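Local structure of tRNA (adenine(9)-N1)-methyltransferase (Sulfolobus acidocaldarius, 5A7Z) at residues Ile36-Glu44 with Glu87-Lys95; Ile112-Leu120 with Arg207-Arg215. The protein catalyses the S-adenosyl-L-methionine-dependent methylation of adenosine 9 in tRNA at N1, giving N1-methyladenosine. One frame throughout, in Å; residues are numbered along the deposited sequence.

Contact 1: Ile36-Glu44 with Glu87-Lys95; sequences ISSIYIGHE and ETSRYTFRK
Tyr40 and Thr92 form a single parallel-type beta bridge, the tight centre of a contact in the small N-terminal mixed sheet, where strand 91-95 meets strand 38-40 at 46°. Tyr40 N donates to Tyr91 O at 2.9 Å, and Phe93 N returns a bond to Tyr40 O at 2.7 Å. Alongside them, Ile39 CA brings its hydrogen to Tyr91 O. Beta-branched Ile39 suits this extended chain: its CG2 rests against Phe93 CB at 3.8 Å, and Leu51 of helix 48-57 also touches Phe93. With CG anti to the backbone N (chi1 -167°), Tyr40 runs beside Thr92 in the same direction, CB of Tyr40 3.7 Å from OG1 of Thr92; the tyrosine hydroxyl bonds Gly83 O, while Thr92 OG1 bonds Glu65. Small Ser38 and Ser89 still pack closely, Ser38 CB 3.8 Å from Ser89 CB, but beyond them the chain turns a corner at exposed Arg90, and there the link from Ser38 O to Arg90 N runs through a water. Glu44, at the other end, lays its CG by the Phe93 ring and sends its carboxylate to Lys54. Ile36 CD1 sits over one face of the partly exposed Tyr91 ring, a CH-pi contact 3.9 Å from the ring centroid.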
loop_
_atom_site.group_PDB
_atom_site.type_symbol
_atom_site.label_atom_id
_atom_site.label_comp_id
_atom_site.label_asym_id
_atom_site.label_seq_id
_atom_site.Cartn_x
_atom_site.Cartn_y
_atom_site.Cartn_z
ATOM N N ILE A 36 5.221 -14.434 -21.711
ATOM C CA ILE A 36 3.864 -13.908 -21.867
ATOM C C ILE A 36 3.883 -12.373 -22.008
ATOM O O ILE A 36 4.290 -11.655 -21.097
ATOM C CB ILE A 36 2.980 -14.314 -20.657
ATOM C CG1 ILE A 36 3.095 -15.834 -20.432
ATOM C CG2 ILE A 36 1.523 -13.906 -20.866
ATOM C CD1 ILE A 36 2.264 -16.391 -19.303
ATOM N N SER A 37 3.373 -11.908 -23.143
ATOM C CA SER A 37 3.380 -10.509 -23.525
ATOM C C SER A 37 2.014 -9.899 -23.567
ATOM O O SER A 37 1.881 -8.687 -23.752
ATOM C CB SER A 37 3.976 -10.385 -24.919
ATOM O OG SER A 37 5.340 -10.468 -24.794
ATOM N N SER A 38 0.996 -10.736 -23.484
ATOM C CA SER A 38 -0.383 -10.281 -23.562
ATOM C C SER A 38 -1.240 -11.142 -22.724
ATOM O O SER A 38 -1.002 -12.365 -22.591
ATOM C CB SER A 38 -0.887 -10.391 -24.998
ATOM O OG SER A 38 0.051 -9.821 -25.837
ATOM N N ILE A 39 -2.311 -10.553 -22.257
ATOM C CA ILE A 39 -3.288 -11.254 -21.448
ATOM C C ILE A 39 -4.659 -10.702 -21.766
ATOM O O ILE A 39 -4.852 -9.451 -21.776
ATOM C CB ILE A 39 -2.993 -11.039 -19.961
ATOM C CG1 ILE A 39 -1.669 -11.679 -19.580
ATOM C CG2 ILE A 39 -4.111 -11.619 -19.099
ATOM C CD1 ILE A 39 -1.284 -11.420 -18.139
ATOM N N TYR A 40 -5.617 -11.594 -22.010
ATOM C CA TYR A 40 -7.019 -11.197 -22.126
ATOM C C TYR A 40 -7.620 -11.099 -20.731
ATOM O O TYR A 40 -7.609 -12.068 -19.995
ATOM C CB TYR A 40 -7.803 -12.211 -22.945
ATOM C CG TYR A 40 -9.178 -11.719 -23.373
ATOM C CD1 TYR A 40 -10.288 -11.845 -22.531
ATOM C CD2 TYR A 40 -9.372 -11.181 -24.619
ATOM C CE1 TYR A 40 -11.549 -11.404 -22.929
ATOM C CE2 TYR A 40 -10.618 -10.706 -25.020
ATOM C CZ TYR A 40 -11.712 -10.835 -24.189
ATOM O OH TYR A 40 -12.955 -10.389 -24.628
ATOM N N ILE A 41 -8.054 -9.888 -20.341
ATOM C CA ILE A 41 -8.382 -9.580 -18.956
ATOM C C ILE A 41 -9.885 -9.442 -18.742
ATOM O O ILE A 41 -10.337 -9.330 -17.614
ATOM C CB ILE A 41 -7.703 -8.269 -18.463
ATOM C CG1 ILE A 41 -8.098 -7.057 -19.319
ATOM C CG2 ILE A 41 -6.188 -8.405 -18.470
ATOM C CD1 ILE A 41 -7.861 -5.740 -18.620
ATOM N N GLY A 42 -10.658 -9.422 -19.818
ATOM C CA GLY A 42 -12.112 -9.472 -19.688
ATOM C C GLY A 42 -12.643 -8.186 -19.109
ATOM O O GLY A 42 -12.340 -7.096 -19.623
ATOM N N HIS A 43 -13.358 -8.316 -17.988
ATOM C CA HIS A 43 -13.934 -7.181 -17.261
ATOM C C HIS A 43 -13.025 -6.629 -16.163
ATOM O O HIS A 43 -13.409 -5.682 -15.484
ATOM C CB HIS A 43 -15.257 -7.604 -16.597
ATOM C CG HIS A 43 -16.246 -8.202 -17.552
ATOM N ND1 HIS A 43 -16.987 -7.440 -18.426
ATOM C CD2 HIS A 43 -16.586 -9.493 -17.795
ATOM C CE1 HIS A 43 -17.742 -8.230 -19.167
ATOM N NE2 HIS A 43 -17.527 -9.482 -18.795
ATOM N N GLU A 44 -11.842 -7.218 -15.965
ATOM C CA GLU A 44 -10.991 -6.799 -14.859
ATOM C C GLU A 44 -10.500 -5.409 -15.097
ATOM O O GLU A 44 -10.473 -4.948 -16.215
ATOM C CB GLU A 44 -9.803 -7.760 -14.660
ATOM C CG GLU A 44 -10.197 -9.207 -14.417
ATOM C CD GLU A 44 -11.342 -9.350 -13.428
ATOM O OE1 GLU A 44 -11.275 -8.742 -12.334
ATOM O OE2 GLU A 44 -12.325 -10.047 -13.743
ATOM N N GLU A 87 -5.570 -7.437 -31.668
ATOM C CA GLU A 87 -4.508 -8.006 -30.864
ATOM C C GLU A 87 -4.870 -9.454 -30.523
ATOM O O GLU A 87 -6.026 -9.833 -30.537
ATOM C CB GLU A 87 -4.291 -7.175 -29.609
ATOM C CG GLU A 87 -4.078 -5.680 -29.862
ATOM C CD GLU A 87 -2.610 -5.287 -30.106
ATOM O OE1 GLU A 87 -1.740 -6.177 -30.272
ATOM O OE2 GLU A 87 -2.327 -4.070 -30.134
ATOM N N THR A 88 -3.868 -10.254 -30.254
ATOM C CA THR A 88 -4.043 -11.640 -29.844
ATOM C C THR A 88 -3.442 -11.805 -28.467
ATOM O O THR A 88 -2.461 -11.181 -28.178
ATOM C CB THR A 88 -3.261 -12.551 -30.770
ATOM O OG1 THR A 88 -3.799 -12.425 -32.062
ATOM C CG2 THR A 88 -3.356 -13.997 -30.342
ATOM N N SER A 89 -4.014 -12.679 -27.643
ATOM C CA SER A 89 -3.320 -13.192 -26.444
ATOM C C SER A 89 -3.399 -14.694 -26.480
ATOM O O SER A 89 -4.227 -15.228 -27.193
ATOM C CB SER A 89 -3.959 -12.662 -25.176
ATOM O OG SER A 89 -5.383 -12.629 -25.279
ATOM N N ARG A 90 -2.510 -15.360 -25.742
ATOM C CA ARG A 90 -2.506 -16.832 -25.586
ATOM C C ARG A 90 -2.888 -17.250 -24.180
ATOM O O ARG A 90 -2.860 -18.446 -23.851
ATOM C CB ARG A 90 -1.083 -17.365 -25.835
ATOM C CG ARG A 90 -0.539 -17.073 -27.218
ATOM C CD ARG A 90 -1.504 -17.610 -28.265
ATOM N NE ARG A 90 -0.783 -17.963 -29.470
ATOM C CZ ARG A 90 -0.694 -19.184 -29.974
ATOM N NH1 ARG A 90 -1.318 -20.211 -29.415
ATOM N NH2 ARG A 90 0.023 -19.362 -31.056
ATOM N N TYR A 91 -3.123 -16.257 -23.313
ATOM C CA TYR A 91 -3.471 -16.477 -21.914
ATOM C C TYR A 91 -4.586 -15.521 -21.540
ATOM O O TYR A 91 -4.543 -14.316 -21.884
ATOM C CB TYR A 91 -2.250 -16.274 -21.021
ATOM C CG TYR A 91 -1.226 -17.360 -21.212
ATOM C CD1 TYR A 91 -1.365 -18.580 -20.583
ATOM C CD2 TYR A 91 -0.174 -17.202 -22.111
ATOM C CE1 TYR A 91 -0.457 -19.617 -20.794
ATOM C CE2 TYR A 91 0.764 -18.203 -22.295
ATOM C CZ TYR A 91 0.608 -19.412 -21.654
ATOM O OH TYR A 91 1.493 -20.446 -21.901
ATOM N N THR A 92 -5.603 -16.072 -20.882
ATOM C CA THR A 92 -6.744 -15.318 -20.433
ATOM C C THR A 92 -6.786 -15.309 -18.911
ATOM O O THR A 92 -6.590 -16.352 -18.269
ATOM C CB THR A 92 -8.048 -15.928 -20.973
ATOM O OG1 THR A 92 -8.087 -15.830 -22.404
ATOM C CG2 THR A 92 -9.229 -15.189 -20.413
ATOM N N PHE A 93 -6.997 -14.134 -18.330
ATOM C CA PHE A 93 -7.021 -14.009 -16.886
ATOM C C PHE A 93 -8.431 -14.295 -16.407
ATOM O O PHE A 93 -9.351 -13.591 -16.770
ATOM C CB PHE A 93 -6.624 -12.583 -16.457
ATOM C CG PHE A 93 -6.512 -12.405 -14.971
ATOM C CD1 PHE A 93 -5.367 -12.748 -14.318
ATOM C CD2 PHE A 93 -7.567 -11.891 -14.234
ATOM C CE1 PHE A 93 -5.262 -12.620 -12.954
ATOM C CE2 PHE A 93 -7.469 -11.759 -12.870
ATOM C CZ PHE A 93 -6.294 -12.086 -12.241
ATOM N N ARG A 94 -8.601 -15.286 -15.554
ATOM C CA ARG A 94 -9.911 -15.484 -14.952
ATOM C C ARG A 94 -10.019 -16.439 -13.793
ATOM O O ARG A 94 -9.081 -17.161 -13.453
ATOM C CB ARG A 94 -10.892 -15.924 -16.018
ATOM C CG ARG A 94 -10.778 -17.369 -16.454
ATOM C CD ARG A 94 -12.086 -17.765 -17.109
ATOM N NE ARG A 94 -11.869 -18.747 -18.127
ATOM C CZ ARG A 94 -11.820 -18.502 -19.432
ATOM N NH1 ARG A 94 -11.992 -17.283 -19.915
ATOM N NH2 ARG A 94 -11.595 -19.501 -20.259
ATOM N N LYS A 95 -11.241 -16.506 -13.286
ATOM C CA LYS A 95 -11.588 -17.246 -12.100
ATOM C C LYS A 95 -11.232 -18.711 -12.312
ATOM O O LYS A 95 -11.532 -19.253 -13.349
ATOM C CB LYS A 95 -13.115 -17.060 -11.859
ATOM C CG LYS A 95 -13.682 -17.628 -10.555
ATOM C CD LYS A 95 -12.759 -17.404 -9.378
ATOM C CE LYS A 95 -13.526 -17.154 -8.096
ATOM N NZ LYS A 95 -13.954 -15.728 -8.015
HETATM O O HOH W 1 -0.373 -14.226 -24.450
#

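Contact 2: Ile112-Leu120 with Arg207-Arg215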
loop_
_atom_site.group_PDB
_atom_site.type_symbol
_atom_site.label_atom_id
_atom_site.label_comp_id
_atom_site.label_asym_id
_atom_site.label_seq_id
_atom_site.Cartn_x
_atom_site.Cartn_y
_atom_site.Cartn_z
ATOM N N ILE A 112 0.875 0.555 11.099
ATOM C CA ILE A 112 -0.072 1.214 11.993
ATOM C C ILE A 112 0.290 0.863 13.429
ATOM O O ILE A 112 0.229 -0.313 13.838
ATOM C CB ILE A 112 -1.532 0.791 11.729
ATOM C CG1 ILE A 112 -1.861 0.883 10.224
ATOM C CG2 ILE A 112 -2.497 1.655 12.543
ATOM C CD1 ILE A 112 -1.513 2.212 9.628
ATOM N N ASP A 113 0.659 1.889 14.192
ATOM C CA ASP A 113 1.141 1.689 15.567
ATOM C C ASP A 113 -0.001 1.865 16.555
ATOM O O ASP A 113 -0.385 2.977 16.901
ATOM C CB ASP A 113 2.274 2.658 15.871
ATOM C CG ASP A 113 2.994 2.353 17.197
ATOM O OD1 ASP A 113 2.427 1.645 18.096
ATOM O OD2 ASP A 113 4.136 2.861 17.344
ATOM N N LEU A 114 -0.527 0.748 17.020
ATOM C CA LEU A 114 -1.622 0.767 17.969
ATOM C C LEU A 114 -1.167 0.438 19.395
ATOM O O LEU A 114 -1.978 0.095 20.231
ATOM C CB LEU A 114 -2.694 -0.227 17.528
ATOM C CG LEU A 114 -3.499 0.131 16.266
ATOM C CD1 LEU A 114 -4.703 -0.796 16.153
ATOM C CD2 LEU A 114 -3.938 1.593 16.242
ATOM N N GLY A 115 0.124 0.557 19.674
ATOM C CA GLY A 115 0.617 0.528 21.057
ATOM C C GLY A 115 -0.213 1.389 22.013
ATOM O O GLY A 115 -0.494 0.976 23.092
ATOM N N LEU A 116 -0.652 2.563 21.570
ATOM C CA LEU A 116 -1.410 3.488 22.419
ATOM C C LEU A 116 -2.889 3.097 22.708
ATOM O O LEU A 116 -3.568 3.834 23.413
ATOM C CB LEU A 116 -1.394 4.912 21.800
ATOM C CG LEU A 116 -2.498 5.302 20.771
ATOM C CD1 LEU A 116 -2.480 6.806 20.507
ATOM C CD2 LEU A 116 -2.403 4.537 19.457
ATOM N N PHE A 117 -3.384 1.985 22.152
ATOM C CA PHE A 117 -4.829 1.787 22.010
ATOM C C PHE A 117 -5.574 1.971 23.336
ATOM O O PHE A 117 -6.568 2.678 23.397
ATOM C CB PHE A 117 -5.154 0.417 21.415
ATOM C CG PHE A 117 -6.618 0.249 21.041
ATOM C CD1 PHE A 117 -7.149 0.879 19.901
ATOM C CD2 PHE A 117 -7.475 -0.519 21.834
ATOM C CE1 PHE A 117 -8.498 0.750 19.579
ATOM C CE2 PHE A 117 -8.819 -0.655 21.510
ATOM C CZ PHE A 117 -9.329 -0.020 20.381
ATOM N N GLU A 118 -5.035 1.407 24.404
ATOM C CA GLU A 118 -5.684 1.458 25.710
ATOM C C GLU A 118 -5.660 2.845 26.381
ATOM O O GLU A 118 -6.355 3.062 27.340
ATOM C CB GLU A 118 -5.076 0.392 26.622
ATOM C CG GLU A 118 -5.250 -1.041 26.086
ATOM C CD GLU A 118 -6.726 -1.493 26.025
ATOM O OE1 GLU A 118 -7.503 -1.125 26.938
ATOM O OE2 GLU A 118 -7.110 -2.229 25.078
ATOM N N PHE A 119 -4.921 3.794 25.819
ATOM C CA PHE A 119 -4.921 5.176 26.301
ATOM C C PHE A 119 -6.007 6.021 25.621
ATOM O O PHE A 119 -6.185 7.172 25.983
ATOM C CB PHE A 119 -3.581 5.863 26.002
ATOM C CG PHE A 119 -2.377 5.193 26.619
ATOM C CD1 PHE A 119 -1.820 4.048 26.050
ATOM C CD2 PHE A 119 -1.732 5.769 27.704
ATOM C CE1 PHE A 119 -0.693 3.456 26.594
ATOM C CE2 PHE A 119 -0.602 5.180 28.248
ATOM C CZ PHE A 119 -0.085 4.021 27.691
ATOM N N LEU A 120 -6.666 5.487 24.586
ATOM C CA LEU A 120 -7.636 6.251 23.821
ATOM C C LEU A 120 -8.977 6.256 24.531
ATOM O O LEU A 120 -9.382 5.271 25.134
ATOM C CB LEU A 120 -7.817 5.646 22.430
ATOM C CG LEU A 120 -6.589 5.641 21.509
ATOM C CD1 LEU A 120 -6.878 4.876 20.217
ATOM C CD2 LEU A 120 -6.127 7.069 21.231
ATOM N N ARG A 207 -1.629 15.282 18.653
ATOM C CA ARG A 207 -0.426 14.532 18.450
ATOM C C ARG A 207 -0.764 13.107 18.197
ATOM O O ARG A 207 -1.794 12.605 18.581
ATOM C CB ARG A 207 0.662 14.681 19.488
ATOM C CG ARG A 207 2.007 14.759 18.773
ATOM C CD ARG A 207 3.021 13.725 19.208
ATOM N NE ARG A 207 4.378 14.122 18.814
ATOM C CZ ARG A 207 4.982 15.248 19.195
ATOM N NH1 ARG A 207 4.374 16.102 20.006
ATOM N NH2 ARG A 207 6.202 15.521 18.767
ATOM N N ARG A 208 0.124 12.488 17.477
ATOM C CA ARG A 208 -0.043 11.113 17.062
ATOM C C ARG A 208 1.062 10.319 17.686
ATOM O O ARG A 208 2.186 10.330 17.224
ATOM C CB ARG A 208 0.025 10.999 15.543
ATOM C CG ARG A 208 -0.777 9.869 14.949
ATOM C CD ARG A 208 -0.637 9.854 13.450
ATOM N NE ARG A 208 -1.613 10.718 12.814
ATOM C CZ ARG A 208 -2.897 10.445 12.736
ATOM N NH1 ARG A 208 -3.374 9.348 13.248
ATOM N NH2 ARG A 208 -3.705 11.277 12.145
ATOM N N LEU A 209 0.722 9.658 18.763
ATOM C CA LEU A 209 1.652 8.828 19.480
ATOM C C LEU A 209 1.803 7.474 18.790
ATOM O O LEU A 209 0.829 6.737 18.588
ATOM C CB LEU A 209 1.204 8.638 20.941
ATOM C CG LEU A 209 1.925 7.538 21.762
ATOM C CD1 LEU A 209 3.451 7.712 21.778
ATOM C CD2 LEU A 209 1.387 7.476 23.190
ATOM N N ASP A 210 3.039 7.192 18.405
ATOM C CA ASP A 210 3.475 5.876 17.979
ATOM C C ASP A 210 4.193 5.183 19.147
ATOM O O ASP A 210 5.413 5.285 19.298
ATOM C CB ASP A 210 4.438 6.047 16.826
ATOM C CG ASP A 210 5.544 6.996 17.161
ATOM O OD1 ASP A 210 5.224 8.088 17.686
ATOM O OD2 ASP A 210 6.725 6.640 16.992
ATOM N N ARG A 211 3.429 4.499 19.981
ATOM C CA ARG A 211 3.928 4.060 21.251
ATOM C C ARG A 211 4.846 2.825 21.149
ATOM O O ARG A 211 5.808 2.718 21.880
ATOM C CB ARG A 211 2.757 3.717 22.154
ATOM C CG ARG A 211 3.185 3.237 23.530
ATOM C CD ARG A 211 3.797 4.382 24.308
ATOM N NE ARG A 211 3.708 4.223 25.768
ATOM C CZ ARG A 211 3.618 5.252 26.620
ATOM N NH1 ARG A 211 3.556 6.505 26.151
ATOM N NH2 ARG A 211 3.581 5.036 27.937
ATOM N N ALA A 212 4.499 1.850 20.317
ATOM C CA ALA A 212 5.302 0.619 20.259
ATOM C C ALA A 212 6.632 0.907 19.540
ATOM O O ALA A 212 7.672 0.319 19.844
ATOM C CB ALA A 212 4.541 -0.493 19.582
ATOM N N THR A 213 6.623 1.892 18.665
ATOM C CA THR A 213 7.859 2.298 18.029
ATOM C C THR A 213 8.719 3.201 18.949
ATOM O O THR A 213 9.937 3.090 18.966
ATOM C CB THR A 213 7.600 2.940 16.632
ATOM O OG1 THR A 213 7.142 4.293 16.769
ATOM C CG2 THR A 213 6.559 2.138 15.877
ATOM N N GLU A 214 8.084 4.060 19.734
ATOM C CA GLU A 214 8.790 4.804 20.795
ATOM C C GLU A 214 9.488 3.866 21.776
ATOM O O GLU A 214 10.610 4.106 22.213
ATOM C CB GLU A 214 7.804 5.690 21.531
ATOM C CG GLU A 214 8.310 6.273 22.819
ATOM C CD GLU A 214 7.200 6.947 23.587
ATOM O OE1 GLU A 214 6.648 7.925 23.057
ATOM O OE2 GLU A 214 6.832 6.461 24.680
ATOM N N ARG A 215 8.825 2.773 22.085
ATOM C CA ARG A 215 9.376 1.789 22.977
ATOM C C ARG A 215 10.625 1.142 22.386
ATOM O O ARG A 215 11.633 0.954 23.091
ATOM C CB ARG A 215 8.327 0.746 23.289
ATOM C CG ARG A 215 8.836 -0.481 24.028
ATOM C CD ARG A 215 7.714 -1.514 24.228
ATOM N NE ARG A 215 6.379 -0.901 24.329
ATOM C CZ ARG A 215 5.319 -1.272 23.602
ATOM N NH1 ARG A 215 5.399 -2.276 22.717
ATOM N NH2 ARG A 215 4.169 -0.646 23.771
HETATM O O HOH W 2 0.629 4.205 19.179
#
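Asp113, at the end of strand 109-113 in the SPOUT methyltransferase domain, grips the start of helix 211-220 with both carboxylate oxygens. OD1 of Asp113 accepts from Ala212 N at 3.0 Å through its syn lone pair, and OD2 of Asp113 accepts from Thr213 N at 3.0 Å, 26° out of the carboxylate plane. The same OD1 takes Gly115 N, closing an Asx turn that bends the chain off the strand. Aspartate suits the place: its short side chain, with CG anti to the backbone N (chi1 -170°), reaches amides at the helix N terminus. Asp210, at the N-cap position, instead turns OD1 to Arg226. A water sits between the segments, accepting from Leu116 N and Arg211 N, with Leu209 O 2.6 Å from the water oxygen. Gly115, with no side chain, lets its CA come within 4.2 Å of Ala212 N. Farther out, Leu116 and Leu209 lie alongside one another, pointing opposite ways, with Leu116 CB 4.0 Å from Leu209 CD2. At the exposed end of the contact the Phe119 ring meets the Arg211 guanidinium, their planes 54° apart, with Phe119 CZ over one guanidinium face, 3.8 Å from Arg211 NH2.

From the N terminus, strand 38-40 leads through helix 48-57 and the hairpin of strands 60-75 and 78-82 before 87-95 returns to it, so contact 1 closes a loop of 42 residues within the N-terminal sheet. The next strand after 91-95, 109-113, belongs to the larger sheet. Contact 2 opens there and closes 86 residues later, after helix 122-142 and several strands of that sheet, tying strand 109-113 to the start of helix 211-220. The two loops neither nest nor cross. The centres of contact 1 and contact 2 lie about 45 Å apart, on opposite sides of the chain's centre, and the nearest atoms of contact 1 and contact 2 are about 26 Å apart.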